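Local coordinates for protein ADP compounds hydrolase nudE (PDB 1VHZ) that hydrolyses ADP-ribose, NADH and the diadenosine compounds Ap2A and Ap3A as a homodimeric Nudix enzyme that uses magnesium or other divalent cations, at residues R49-I54 / S124-V129; H61-R66 / L147-W152; A155-L160 / F176-W181. All coordinates share one frame; numbering follows the deposited sequence.

Contact 1 (R49-I54 / S124-V129)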
loop_
_atom_site.group_PDB
_atom_site.type_symbol
_atom_site.label_atom_id
_atom_site.label_comp_id
_atom_site.label_asym_id
_atom_site.label_seq_id
_atom_site.Cartn_x
_atom_site.Cartn_y
_atom_site.Cartn_z
ATOM N N ARG A 49 6.488 -15.256 -3.209
ATOM C CA ARG A 49 6.632 -15.211 -1.751
ATOM C C ARG A 49 5.639 -14.177 -1.205
ATOM O O ARG A 49 5.641 -13.019 -1.630
ATOM C CB ARG A 49 8.060 -14.876 -1.338
ATOM C CG ARG A 49 8.344 -14.994 0.146
ATOM C CD ARG A 49 8.810 -16.368 0.568
ATOM N NE ARG A 49 9.239 -16.478 1.935
ATOM C CZ ARG A 49 10.355 -16.068 2.512
ATOM N NH1 ARG A 49 10.578 -16.267 3.818
ATOM N NH2 ARG A 49 11.293 -15.450 1.816
ATOM N N GLU A 50 4.705 -14.604 -0.361
ATOM C CA GLU A 50 3.719 -13.674 0.163
ATOM C C GLU A 50 4.009 -13.270 1.601
ATOM O O GLU A 50 4.806 -13.876 2.306
ATOM C CB GLU A 50 2.299 -14.201 0.030
ATOM C CG GLU A 50 1.938 -14.608 -1.396
ATOM C CD GLU A 50 0.528 -15.142 -1.534
ATOM O OE1 GLU A 50 -0.167 -15.336 -0.517
ATOM O OE2 GLU A 50 0.092 -15.361 -2.685
ATOM N N ALA A 51 3.355 -12.172 1.985
ATOM C CA ALA A 51 3.459 -11.616 3.305
ATOM C C ALA A 51 2.175 -11.828 4.097
ATOM O O ALA A 51 1.105 -12.126 3.557
ATOM C CB ALA A 51 3.782 -10.114 3.237
ATOM N N VAL A 52 2.310 -11.663 5.412
ATOM C CA VAL A 52 1.199 -11.800 6.334
ATOM C C VAL A 52 1.241 -10.651 7.349
ATOM O O VAL A 52 2.310 -10.160 7.722
ATOM C CB VAL A 52 1.197 -13.151 7.069
ATOM C CG1 VAL A 52 2.383 -13.293 8.009
ATOM C CG2 VAL A 52 -0.097 -13.353 7.865
ATOM N N MET A 53 0.085 -10.114 7.666
ATOM C CA MET A 53 -0.009 -9.027 8.655
ATOM C C MET A 53 -1.016 -9.529 9.697
ATOM O O MET A 53 -2.065 -10.056 9.323
ATOM C CB MET A 53 -0.394 -7.691 8.052
ATOM C CG MET A 53 -1.208 -6.779 8.977
ATOM S SD MET A 53 -1.581 -5.148 8.254
ATOM C CE MET A 53 -1.624 -5.616 6.528
ATOM N N ILE A 54 -0.660 -9.439 10.964
ATOM C CA ILE A 54 -1.526 -9.944 12.019
ATOM C C ILE A 54 -2.069 -8.850 12.920
ATOM O O ILE A 54 -1.356 -7.964 13.376
ATOM C CB ILE A 54 -0.786 -10.955 12.929
ATOM C CG1 ILE A 54 -0.030 -11.972 12.090
ATOM C CG2 ILE A 54 -1.768 -11.657 13.860
ATOM C CD1 ILE A 54 1.372 -11.547 11.724
ATOM N N SER A 124 4.068 -8.392 -5.000
ATOM C CA SER A 124 3.823 -8.941 -3.676
ATOM C C SER A 124 2.403 -8.811 -3.149
ATOM O O SER A 124 1.728 -7.817 -3.352
ATOM C CB SER A 124 4.785 -8.290 -2.656
ATOM O OG SER A 124 5.039 -9.244 -1.630
ATOM N N LYS A 125 1.951 -9.810 -2.402
ATOM C CA LYS A 125 0.646 -9.856 -1.800
ATOM C C LYS A 125 0.786 -9.854 -0.265
ATOM O O LYS A 125 1.688 -10.495 0.269
ATOM C CB LYS A 125 -0.156 -11.119 -2.116
ATOM C CG LYS A 125 -0.172 -11.598 -3.538
ATOM C CD LYS A 125 -1.026 -10.721 -4.432
ATOM C CE LYS A 125 -1.082 -11.327 -5.840
ATOM N NZ LYS A 125 -1.188 -10.238 -6.849
ATOM N N MET A 126 -0.226 -9.264 0.353
ATOM C CA MET A 126 -0.271 -9.191 1.810
ATOM C C MET A 126 -1.548 -9.834 2.329
ATOM O O MET A 126 -2.662 -9.465 1.948
ATOM C CB MET A 126 -0.118 -7.740 2.230
ATOM C CG MET A 126 -0.449 -7.436 3.688
ATOM S SD MET A 126 0.712 -8.219 4.806
ATOM C CE MET A 126 2.098 -7.091 4.716
ATOM N N ASN A 127 -1.410 -10.824 3.201
ATOM C CA ASN A 127 -2.574 -11.500 3.764
ATOM C C ASN A 127 -2.853 -10.938 5.157
ATOM O O ASN A 127 -1.949 -10.946 6.003
ATOM C CB ASN A 127 -2.364 -13.021 3.832
ATOM C CG ASN A 127 -2.114 -13.627 2.455
ATOM O OD1 ASN A 127 -3.042 -13.998 1.758
ATOM N ND2 ASN A 127 -0.846 -13.700 2.043
ATOM N N ILE A 128 -4.068 -10.439 5.359
ATOM C CA ILE A 128 -4.463 -9.880 6.649
ATOM C C ILE A 128 -5.157 -10.911 7.512
ATOM O O ILE A 128 -6.167 -11.528 7.140
ATOM C CB ILE A 128 -5.384 -8.648 6.449
ATOM C CG1 ILE A 128 -4.599 -7.574 5.677
ATOM C CG2 ILE A 128 -5.854 -8.111 7.786
ATOM C CD1 ILE A 128 -5.482 -6.477 5.103
ATOM N N VAL A 129 -4.603 -11.180 8.691
ATOM C CA VAL A 129 -5.193 -12.174 9.585
ATOM C C VAL A 129 -5.541 -11.576 10.945
ATOM O O VAL A 129 -4.721 -10.824 11.483
ATOM C CB VAL A 129 -4.188 -13.331 9.806
ATOM C CG1 VAL A 129 -4.714 -14.350 10.808
ATOM C CG2 VAL A 129 -3.815 -14.026 8.514
HETATM O O HOH W 1 3.804 -12.142 -3.269
HETATM O O HOH W 2 6.777 -10.859 -0.571
#
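Ala-51 to Ile-54 pair in register with Met-126 to Val-129 as neighbouring parallel strands in the central mixed sheet of the Nudix fold. Ala-51 N donates to Lys-125 O, Met-53 N to Asn-127 O, and Val-129 N to Met-53 O at 2.8 Å. Asn-127 N donates to Ala-51 O from above the carbonyl plane.

The polar side-chain bonds centre on Asn-127. Its CG lies beside its own backbone N (chi1 -60°), which turns the amide back toward strand 51-54. Asn-127 ND2 gives one N-H to Ala-51 O at 2.9 Å. Asn-127 ND2 gives the other to Glu-50 OE1 at 3.1 Å, on the anti side of the carboxylate but 32° out of its plane. Both acceptors lie near the amide plane, so the two bonds fix the amide's rotation about chi2. Replacing Asn-127 with a leucine would probably leave Glu-50 OE1 without this donor and Ala-51 O with the backbone N-H alone from this strand.

Apolar contacts lie on both faces. On one, Met-126 SD sits 3.5 Å from Met-53 CB, and Met-126 CE reaches Ala-51 CB. Helix 169-184 covers this face through Arg-170, Ala-174 and Leu-177. On the other, Val-52 CG2 meets Val-129 CG2, while Ile-54 packs on Glu-97 of helix 90-102, a probable metal ligand.

Water joins the two segments where they enter the sheet. One water donates to Arg-49 O and accepts from Lys-125 N. A second donates to Arg-49 O at 2.7 Å and is hydrogen-bonded to Ser-124 OG at 2.6 Å.

Contact 2 (H61-R66 / L147-W152)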
loop_
_atom_site.group_PDB
_atom_site.type_symbol
_atom_site.label_atom_id
_atom_site.label_comp_id
_atom_site.label_asym_id
_atom_site.label_seq_id
_atom_site.Cartn_x
_atom_site.Cartn_y
_atom_site.Cartn_z
ATOM N N HIS A 61 -8.838 -4.835 23.178
ATOM C CA HIS A 61 -7.794 -3.958 22.726
ATOM C C HIS A 61 -7.074 -4.615 21.527
ATOM O O HIS A 61 -7.029 -5.823 21.367
ATOM C CB HIS A 61 -6.720 -3.652 23.784
ATOM C CG HIS A 61 -7.167 -2.718 24.872
ATOM N ND1 HIS A 61 -8.137 -3.062 25.796
ATOM C CD2 HIS A 61 -6.784 -1.455 25.190
ATOM C CE1 HIS A 61 -8.343 -2.046 26.616
ATOM N NE2 HIS A 61 -7.519 -1.067 26.281
ATOM N N LEU A 62 -6.585 -3.752 20.662
ATOM C CA LEU A 62 -5.752 -4.165 19.542
ATOM C C LEU A 62 -4.327 -4.232 20.140
ATOM O O LEU A 62 -4.091 -3.496 21.112
ATOM C CB LEU A 62 -5.717 -3.049 18.508
ATOM C CG LEU A 62 -6.462 -3.143 17.204
ATOM C CD1 LEU A 62 -7.563 -4.171 17.193
ATOM C CD2 LEU A 62 -6.984 -1.772 16.791
ATOM N N ILE A 63 -3.466 -5.065 19.634
ATOM C CA ILE A 63 -2.085 -5.103 20.091
ATOM C C ILE A 63 -1.248 -4.552 18.908
ATOM O O ILE A 63 -1.210 -5.216 17.875
ATOM C CB ILE A 63 -1.494 -6.472 20.436
ATOM C CG1 ILE A 63 -2.280 -7.209 21.516
ATOM C CG2 ILE A 63 -0.042 -6.266 20.890
ATOM C CD1 ILE A 63 -2.433 -6.447 22.813
ATOM N N LEU A 64 -0.679 -3.375 19.060
ATOM C CA LEU A 64 0.119 -2.779 17.985
ATOM C C LEU A 64 1.590 -2.881 18.386
ATOM O O LEU A 64 1.841 -3.100 19.569
ATOM C CB LEU A 64 -0.165 -1.285 17.857
ATOM C CG LEU A 64 -1.539 -0.773 17.446
ATOM C CD1 LEU A 64 -1.912 -1.249 16.056
ATOM C CD2 LEU A 64 -2.622 -1.141 18.437
ATOM N N ILE A 65 2.500 -2.675 17.437
ATOM C CA ILE A 65 3.909 -2.680 17.749
ATOM C C ILE A 65 4.600 -1.445 17.149
ATOM O O ILE A 65 4.088 -0.837 16.219
ATOM C CB ILE A 65 4.659 -3.934 17.272
ATOM C CG1 ILE A 65 4.355 -4.185 15.789
ATOM C CG2 ILE A 65 4.291 -5.160 18.104
ATOM C CD1 ILE A 65 5.382 -5.021 15.086
ATOM N N ARG A 66 5.735 -1.064 17.729
ATOM C CA ARG A 66 6.540 0.049 17.249
ATOM C C ARG A 66 7.764 -0.594 16.586
ATOM O O ARG A 66 8.371 -1.493 17.161
ATOM C CB ARG A 66 6.892 1.035 18.349
ATOM C CG ARG A 66 5.661 1.696 18.964
ATOM C CD ARG A 66 6.023 2.697 20.060
ATOM N NE ARG A 66 4.812 3.341 20.569
ATOM C CZ ARG A 66 4.093 4.286 19.993
ATOM N NH1 ARG A 66 2.990 4.742 20.606
ATOM N NH2 ARG A 66 4.433 4.807 18.808
ATOM N N LEU A 147 10.387 -5.141 20.002
ATOM C CA LEU A 147 9.291 -4.364 19.432
ATOM C C LEU A 147 8.312 -3.964 20.526
ATOM O O LEU A 147 7.566 -4.807 21.035
ATOM C CB LEU A 147 8.594 -5.223 18.362
ATOM C CG LEU A 147 9.550 -5.775 17.297
ATOM C CD1 LEU A 147 8.911 -6.882 16.474
ATOM C CD2 LEU A 147 10.048 -4.645 16.399
ATOM N N PRO A 148 8.346 -2.719 20.956
ATOM C CA PRO A 148 7.455 -2.260 22.017
ATOM C C PRO A 148 6.010 -2.459 21.577
ATOM O O PRO A 148 5.694 -2.230 20.408
ATOM C CB PRO A 148 7.804 -0.799 22.230
ATOM C CG PRO A 148 9.117 -0.593 21.576
ATOM C CD PRO A 148 9.211 -1.635 20.469
ATOM N N GLN A 149 5.187 -2.963 22.479
ATOM C CA GLN A 149 3.787 -3.223 22.255
ATOM C C GLN A 149 2.918 -2.072 22.734
ATOM O O GLN A 149 3.262 -1.347 23.672
ATOM C CB GLN A 149 3.359 -4.515 22.996
ATOM C CG GLN A 149 3.900 -5.758 22.326
ATOM C CD GLN A 149 3.666 -7.036 23.084
ATOM O OE1 GLN A 149 2.577 -7.260 23.600
ATOM N NE2 GLN A 149 4.686 -7.899 23.129
ATOM N N VAL A 150 1.835 -1.819 22.005
ATOM C CA VAL A 150 0.890 -0.765 22.364
ATOM C C VAL A 150 -0.536 -1.333 22.359
ATOM O O VAL A 150 -0.990 -1.872 21.335
ATOM C CB VAL A 150 0.940 0.448 21.433
ATOM C CG1 VAL A 150 -0.063 1.521 21.899
ATOM C CG2 VAL A 150 2.327 1.068 21.359
ATOM N N ARG A 151 -1.200 -1.286 23.497
ATOM C CA ARG A 151 -2.581 -1.753 23.604
ATOM C C ARG A 151 -3.503 -0.587 23.220
ATOM O O ARG A 151 -3.352 0.512 23.755
ATOM C CB ARG A 151 -2.873 -2.268 25.018
ATOM C CG ARG A 151 -2.411 -3.722 25.149
ATOM C CD ARG A 151 -2.188 -4.116 26.603
ATOM N NE ARG A 151 -2.563 -5.517 26.809
ATOM C CZ ARG A 151 -1.952 -6.570 26.287
ATOM N NH1 ARG A 151 -0.891 -6.435 25.499
ATOM N NH2 ARG A 151 -2.416 -7.783 26.554
ATOM N N TRP A 152 -4.360 -0.805 22.245
ATOM C CA TRP A 152 -5.253 0.224 21.733
ATOM C C TRP A 152 -6.695 -0.264 21.756
ATOM O O TRP A 152 -7.012 -1.273 21.129
ATOM C CB TRP A 152 -4.839 0.559 20.288
ATOM C CG TRP A 152 -5.336 1.904 19.852
ATOM C CD1 TRP A 152 -6.611 2.244 19.476
ATOM C CD2 TRP A 152 -4.538 3.088 19.728
ATOM N NE1 TRP A 152 -6.660 3.575 19.132
ATOM C CE2 TRP A 152 -5.393 4.111 19.273
ATOM C CE3 TRP A 152 -3.186 3.371 19.952
ATOM C CZ2 TRP A 152 -4.931 5.413 19.056
ATOM C CZ3 TRP A 152 -2.716 4.664 19.738
ATOM C CH2 TRP A 152 -3.612 5.668 19.295
#
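The Arg-66 side chain crosses Val-150 at a slant, by its CG2 methyl, where two antiparallel strands of the Nudix sheet, 61-66 and 149-152, run side by side. Arg-66 CB is 4.1 Å from Pro-148 CD. Arg-66 CG comes next and lies 4.2 Å from Val-150 CG2. The chain is extended from CG to NE (chi2 -179°), which carries Arg-66 NE to 3.5 Å from Val-150 CG2. CZ and NH1 also pass close to Val-150 CG2, so one methyl meets much of the guanidinium group.

The backbone of Arg-66 closes the ladder, with its N donating to Pro-148 O. Leu-64 with Val-150 and Leu-62 with Trp-152 are hydrogen-bonded pairs, each joined by two N-H to O bonds. On the same face as these pairs, Leu-64 CD2 presses against Trp-152 CB at 3.4 Å. The opposite face carries Ile-63, whose CD1 lies over one face of the Arg-151 guanidinium.

Strand 61-69 lies between strand 149-153 and strand 51-58, and also pairs with strand 74-78. Leu-77 of strand 74-78 covers the face of Leu-64, Val-150 and Trp-152. On the other face, Ile-65 packs on Glu-101 and Val-102 of helix 90-102.

Contact 3 (A155-L160 / F176-W181)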
loop_
_atom_site.group_PDB
_atom_site.type_symbol
_atom_site.label_atom_id
_atom_site.label_comp_id
_atom_site.label_asym_id
_atom_site.label_seq_id
_atom_site.Cartn_x
_atom_site.Cartn_y
_atom_site.Cartn_z
ATOM N N ALA A 155 -12.841 0.331 20.920
ATOM C CA ALA A 155 -13.817 1.403 20.984
ATOM C C ALA A 155 -13.273 2.713 20.439
ATOM O O ALA A 155 -14.064 3.561 20.014
ATOM C CB ALA A 155 -14.334 1.574 22.425
ATOM N N HIS A 156 -11.963 2.903 20.384
ATOM C CA HIS A 156 -11.349 4.104 19.840
ATOM C C HIS A 156 -10.355 3.767 18.736
ATOM O O HIS A 156 -9.459 4.558 18.405
ATOM C CB HIS A 156 -10.627 4.895 20.963
ATOM C CG HIS A 156 -11.645 5.356 21.978
ATOM N ND1 HIS A 156 -12.530 6.376 21.689
ATOM C CD2 HIS A 156 -11.968 4.884 23.204
ATOM C CE1 HIS A 156 -13.336 6.538 22.723
ATOM N NE2 HIS A 156 -13.017 5.655 23.657
ATOM N N MET A 157 -10.546 2.632 18.085
ATOM C CA MET A 157 -9.712 2.138 17.009
ATOM C C MET A 157 -9.415 3.203 15.931
ATOM O O MET A 157 -8.325 3.227 15.390
ATOM C CB MET A 157 -10.430 1.081 16.181
ATOM C CG MET A 157 -10.610 -0.329 16.524
ATOM S SD MET A 157 -11.859 -1.045 15.402
ATOM C CE MET A 157 -10.733 -1.781 14.201
ATOM N N MET A 158 -10.479 3.866 15.461
ATOM C CA MET A 158 -10.367 4.882 14.439
ATOM C C MET A 158 -9.487 6.035 14.849
ATOM O O MET A 158 -8.977 6.719 13.943
ATOM C CB MET A 158 -11.747 5.337 13.923
ATOM C CG MET A 158 -12.589 4.183 13.356
ATOM S SD MET A 158 -11.639 2.860 12.548
ATOM C CE MET A 158 -11.226 3.623 11.000
ATOM N N ASP A 159 -9.180 6.266 16.135
ATOM C CA ASP A 159 -8.268 7.362 16.485
ATOM C C ASP A 159 -6.871 7.106 15.915
ATOM O O ASP A 159 -6.061 8.049 15.811
ATOM C CB ASP A 159 -8.144 7.562 17.985
ATOM C CG ASP A 159 -9.415 7.850 18.735
ATOM O OD1 ASP A 159 -10.435 8.178 18.100
ATOM O OD2 ASP A 159 -9.412 7.734 19.983
ATOM N N LEU A 160 -6.519 5.868 15.549
ATOM C CA LEU A 160 -5.196 5.582 14.998
ATOM C C LEU A 160 -4.890 6.388 13.739
ATOM O O LEU A 160 -3.727 6.657 13.415
ATOM C CB LEU A 160 -5.033 4.085 14.704
ATOM C CG LEU A 160 -4.718 3.194 15.926
ATOM C CD1 LEU A 160 -5.035 1.745 15.617
ATOM C CD2 LEU A 160 -3.261 3.367 16.355
ATOM N N PHE A 176 -9.608 -0.668 8.775
ATOM C CA PHE A 176 -10.972 -0.598 8.269
ATOM C C PHE A 176 -11.547 -1.988 7.985
ATOM O O PHE A 176 -12.743 -2.194 8.194
ATOM C CB PHE A 176 -11.010 0.245 6.979
ATOM C CG PHE A 176 -11.064 1.736 7.165
ATOM C CD1 PHE A 176 -9.986 2.531 6.840
ATOM C CD2 PHE A 176 -12.220 2.352 7.644
ATOM C CE1 PHE A 176 -10.043 3.916 6.962
ATOM C CE2 PHE A 176 -12.276 3.731 7.788
ATOM C CZ PHE A 176 -11.188 4.520 7.446
ATOM N N LEU A 177 -10.757 -2.942 7.506
ATOM C CA LEU A 177 -11.271 -4.286 7.229
ATOM C C LEU A 177 -11.635 -5.017 8.517
ATOM O O LEU A 177 -12.662 -5.689 8.591
ATOM C CB LEU A 177 -10.282 -5.104 6.391
ATOM C CG LEU A 177 -10.162 -4.638 4.923
ATOM C CD1 LEU A 177 -8.863 -5.135 4.313
ATOM C CD2 LEU A 177 -11.369 -5.062 4.098
ATOM N N VAL A 178 -10.832 -4.853 9.565
ATOM C CA VAL A 178 -11.115 -5.491 10.851
ATOM C C VAL A 178 -12.352 -4.890 11.496
ATOM O O VAL A 178 -13.219 -5.559 12.069
ATOM C CB VAL A 178 -9.879 -5.371 11.760
ATOM C CG1 VAL A 178 -10.232 -5.804 13.182
ATOM C CG2 VAL A 178 -8.742 -6.234 11.198
ATOM N N ARG A 179 -12.477 -3.567 11.402
ATOM C CA ARG A 179 -13.657 -2.885 11.948
ATOM C C ARG A 179 -14.919 -3.380 11.242
ATOM O O ARG A 179 -15.934 -3.584 11.905
ATOM C CB ARG A 179 -13.502 -1.390 11.739
ATOM C CG ARG A 179 -14.654 -0.547 12.360
ATOM C CD ARG A 179 -14.718 0.668 11.475
ATOM N NE ARG A 179 -15.225 1.913 11.960
ATOM C CZ ARG A 179 -15.552 2.865 11.056
ATOM N NH1 ARG A 179 -16.019 4.027 11.462
ATOM N NH2 ARG A 179 -15.392 2.601 9.757
ATOM N N GLU A 180 -14.871 -3.555 9.912
ATOM C CA GLU A 180 -16.035 -4.062 9.194
ATOM C C GLU A 180 -16.381 -5.469 9.718
ATOM O O GLU A 180 -17.527 -5.763 10.008
ATOM C CB GLU A 180 -15.807 -4.216 7.701
ATOM C CG GLU A 180 -16.192 -3.171 6.745
ATOM C CD GLU A 180 -17.281 -2.202 7.107
ATOM O OE1 GLU A 180 -18.457 -2.464 6.802
ATOM O OE2 GLU A 180 -16.957 -1.144 7.697
ATOM N N TRP A 181 -15.336 -6.296 9.822
ATOM C CA TRP A 181 -15.527 -7.660 10.319
ATOM C C TRP A 181 -16.094 -7.660 11.734
ATOM O O TRP A 181 -16.976 -8.454 12.072
ATOM C CB TRP A 181 -14.196 -8.388 10.241
ATOM C CG TRP A 181 -14.184 -9.790 10.763
ATOM C CD1 TRP A 181 -14.640 -10.918 10.135
ATOM C CD2 TRP A 181 -13.640 -10.208 12.021
ATOM N NE1 TRP A 181 -14.400 -12.017 10.938
ATOM C CE2 TRP A 181 -13.787 -11.611 12.093
ATOM C CE3 TRP A 181 -13.036 -9.525 13.083
ATOM C CZ2 TRP A 181 -13.386 -12.344 13.205
ATOM C CZ3 TRP A 181 -12.626 -10.263 14.188
ATOM C CH2 TRP A 181 -12.805 -11.655 14.240
#
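Met-158 lays its CE methyl over one face of the Phe-176 ring, displaced toward the rim. Met-158 CE is 3.7 Å from the Phe-176 ring centroid and 25° off the ring normal, a CH-pi contact. The ring atom closest to Met-158 CE is Phe-176 CE2, at 3.4 Å. Met-158 SD stands farther off and oblique to the ring, 5.3 Å from the Phe-176 ring centroid, and adds a Met-aromatic contact. The two side chains cross at about a right angle. Bends at chi2 (-33°) and chi3 (-76°) of Met-158 bring the methyl down onto the ring.

The same methionine also meets Arg-179. Met-158 CG lies over one face of the guanidinium group, 3.7 Å from Arg-179 NE. SD lies beside Arg-179 CD and NE. The arginine chain is extended from CG to NE and runs across the methionine at about a right angle. Its polar end is held from outside these segments: Arg-179 NH2 forms a salt bridge with Glu-180 OE2 of the second subunit. The methionine therefore packs against an arginine that also ties the dimer together. At the same interface, Phe-176 meets Phe-176 of the second subunit with their rings nearly parallel.

Met-157 covers the base of that arginine. Met-157 CE is 3.7 Å from Arg-179 CB, and SD lies beside the same carbon. Met-157 CE also approaches Val-178 CG1 at 4.2 Å. No hydrogen bond joins the two segments; Met-157 CE also comes near the backbone N of Arg-179.

The 3-10 segment 155-160 belongs to the connection between strand 149-153 and helix 169-184, and here it folds back on that helix. Leu-175 of the helix packs against Met-157, Met-158 and Leu-160. The helix rests on strands 104-116 and 125-136 through Leu-177, Val-178 and Trp-181.

In the fold
Contacts 1 and 2 belong to one mixed sheet, where strands 51-58 and 61-69 are neighbours. Their centres lie about 19 Å apart and they do not touch. Contact 3 adjoins both. Leu-177 CD1 packs on Ile-128 CD1 of contact 1 at 3.7 Å, and Leu-160 CG on Trp-152 CE2 of contact 2 at 3.5 Å. Contacts 1 and 2 also border the probable metal site on helix 90-102. The side chain of Ile-54 is about 4 Å from that of Glu-97, and that of Ile-65 about 4 Å from that of Glu-101. The bound ADP-ribose meets other residues, among them Ser-120 and Tyr-121, just before segment 124-129. Contact 3 forms part of the dimer interface instead.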